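Local structure of metallophosphoesterase TT1561-like domain-containing protein (Aquifex aeolicus, 2YVT) at residues Ala216-Val221 and Val233-Glu238. The protein is of unknown function but belongs to the calcineurin-like metallophosphoesterase superfamily, whose members typically hydrolyse phosphoester bonds with the help of metal ions. Numbering follows the deposited sequence.
Sequences AIVGHV and VVNPGE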
loop_
_atom_site.group_PDB
_atom_site.type_symbol
_atom_site.label_atom_id
_atom_site.label_comp_id
_atom_site.label_asym_id
_atom_site.label_seq_id
_atom_site.Cartn_x
_atom_site.Cartn_y
_atom_site.Cartn_z
ATOM N N ALA A 216 5.031 -7.831 -7.497
ATOM C CA ALA A 216 3.934 -7.061 -6.931
ATOM C C ALA A 216 3.996 -7.158 -5.412
ATOM O O ALA A 216 4.078 -8.253 -4.861
ATOM C CB ALA A 216 2.587 -7.556 -7.459
ATOM N N ILE A 217 3.982 -6.006 -4.749
ATOM C CA ILE A 217 3.959 -5.947 -3.285
ATOM C C ILE A 217 2.549 -5.524 -2.887
ATOM O O ILE A 217 2.030 -4.545 -3.403
ATOM C CB ILE A 217 5.011 -4.952 -2.743
ATOM C CG1 ILE A 217 6.425 -5.393 -3.161
ATOM C CG2 ILE A 217 4.885 -4.821 -1.222
ATOM C CD1 ILE A 217 7.506 -4.338 -2.961
ATOM N N VAL A 218 1.915 -6.288 -2.002
ATOM C CA VAL A 218 0.479 -6.121 -1.748
ATOM C C VAL A 218 0.149 -6.107 -0.255
ATOM O O VAL A 218 0.958 -6.550 0.563
ATOM C CB VAL A 218 -0.368 -7.195 -2.504
ATOM C CG1 VAL A 218 -0.204 -7.045 -4.048
ATOM C CG2 VAL A 218 0.010 -8.602 -2.050
ATOM N N GLY A 219 -1.041 -5.612 0.090
ATOM C CA GLY A 219 -1.420 -5.404 1.490
ATOM C C GLY A 219 -2.744 -6.031 1.908
ATOM O O GLY A 219 -2.985 -7.218 1.676
ATOM N N HIS A 220 -3.608 -5.223 2.524
ATOM C CA HIS A 220 -4.916 -5.685 3.004
ATOM C C HIS A 220 -4.732 -6.974 3.824
ATOM O O HIS A 220 -3.857 -7.022 4.695
ATOM C CB HIS A 220 -5.909 -5.818 1.828
ATOM C CG HIS A 220 -7.348 -5.937 2.233
ATOM N ND1 HIS A 220 -7.839 -5.511 3.450
ATOM C CD2 HIS A 220 -8.414 -6.415 1.547
ATOM C CE1 HIS A 220 -9.144 -5.733 3.499
ATOM N NE2 HIS A 220 -9.517 -6.273 2.352
ATOM N N VAL A 221 -5.512 -8.014 3.530
ATOM C CA VAL A 221 -5.404 -9.283 4.239
ATOM C C VAL A 221 -4.550 -10.264 3.446
ATOM O O VAL A 221 -4.739 -10.431 2.233
ATOM C CB VAL A 221 -6.812 -9.888 4.499
ATOM C CG1 VAL A 221 -6.712 -11.346 4.967
ATOM C CG2 VAL A 221 -7.559 -9.038 5.509
ATOM N N VAL A 233 4.401 -12.277 -6.335
ATOM C CA VAL A 233 3.554 -11.451 -5.485
ATOM C C VAL A 233 3.960 -11.668 -4.030
ATOM O O VAL A 233 4.057 -12.811 -3.565
ATOM C CB VAL A 233 2.057 -11.760 -5.694
ATOM C CG1 VAL A 233 1.188 -10.850 -4.824
ATOM C CG2 VAL A 233 1.687 -11.603 -7.179
ATOM N N VAL A 234 4.212 -10.565 -3.328
ATOM C CA VAL A 234 4.665 -10.616 -1.943
ATOM C C VAL A 234 3.707 -9.828 -1.062
ATOM O O VAL A 234 3.521 -8.624 -1.262
ATOM C CB VAL A 234 6.093 -10.020 -1.792
ATOM C CG1 VAL A 234 6.563 -10.100 -0.343
ATOM C CG2 VAL A 234 7.078 -10.746 -2.707
ATOM N N ASN A 235 3.104 -10.517 -0.099
ATOM C CA ASN A 235 2.326 -9.856 0.942
ATOM C C ASN A 235 3.107 -9.995 2.249
ATOM O O ASN A 235 3.268 -11.106 2.762
ATOM C CB ASN A 235 0.925 -10.449 1.067
ATOM C CG ASN A 235 -0.012 -9.537 1.824
ATOM O OD1 ASN A 235 0.414 -8.831 2.745
ATOM N ND2 ASN A 235 -1.290 -9.537 1.444
ATOM N N PRO A 236 3.629 -8.878 2.770
ATOM C CA PRO A 236 4.521 -8.956 3.943
ATOM C C PRO A 236 3.899 -9.538 5.211
ATOM O O PRO A 236 4.631 -9.938 6.106
ATOM C CB PRO A 236 4.909 -7.492 4.196
ATOM C CG PRO A 236 4.596 -6.770 2.927
ATOM C CD PRO A 236 3.461 -7.494 2.284
ATOM N N GLY A 237 2.569 -9.581 5.290
ATOM C CA GLY A 237 1.894 -9.942 6.538
ATOM C C GLY A 237 1.743 -8.713 7.412
ATOM O O GLY A 237 2.194 -7.616 7.045
ATOM N N GLU A 238 1.116 -8.891 8.568
ATOM C CA GLU A 238 0.668 -7.749 9.371
ATOM C C GLU A 238 1.776 -7.088 10.170
ATOM O O GLU A 238 2.412 -7.727 11.010
ATOM C CB GLU A 238 -0.437 -8.185 10.338
ATOM C CG GLU A 238 -1.684 -8.718 9.651
ATOM C CD GLU A 238 -2.510 -7.652 8.930
ATOM O OE1 GLU A 238 -2.287 -6.440 9.130
ATOM O OE2 GLU A 238 -3.402 -8.041 8.161
#
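Val234 N donates to Ala216 O at 2.8 Å, in a nearly straight bond. Val218 N returns one to Val234 O at 2.9 Å. These two bonds make the parallel ladder between strands 215-218 and 231-235, with Ala216 beside Val233 and Ile217 beside Val234. Beyond the ladder, the side chain of Asn235 takes over. Its CG lies anti to the backbone N (chi1 -163°), which carries the amide out past the strand toward the loop after Val218. There Asn235 ND2 donates to Gly219 O at 2.9 Å. This bond is bent, and the acceptor sits 25° out of the amide plane. Asn235 OD1 accepts weakly from Gly237 N and also from Lys12 NZ, which bonds His220 O as well, while ND2 gives a second bond to Val189 O. An alanine in place of Asn235 would probably cost Gly219 O and Val189 O a donor, and Lys12 one acceptor, and let the two loops drift apart.

The contact is buried. Val218 CG2 meets Val233 CG1 at 3.8 Å and Asn235 CB at 3.7 Å, the side chains crossing at about a right angle. Pro236 CD rests on Val218 O at 3.2 Å. Ala216 and Val233 lie on one face of the sheet, Ala216 CB 4.2 Å from Val233 CG2. Ile217 and Val234 lie on the opposite face, turned toward strands 7-12 and 243-248 respectively. Both belong to the other sheet of the fold, which packs against this one, consistent with the beta-sandwich core of the superfamily. A buried amide, with Lys12 beside it, thus links the ends of the two strands where their backbone ladder stops.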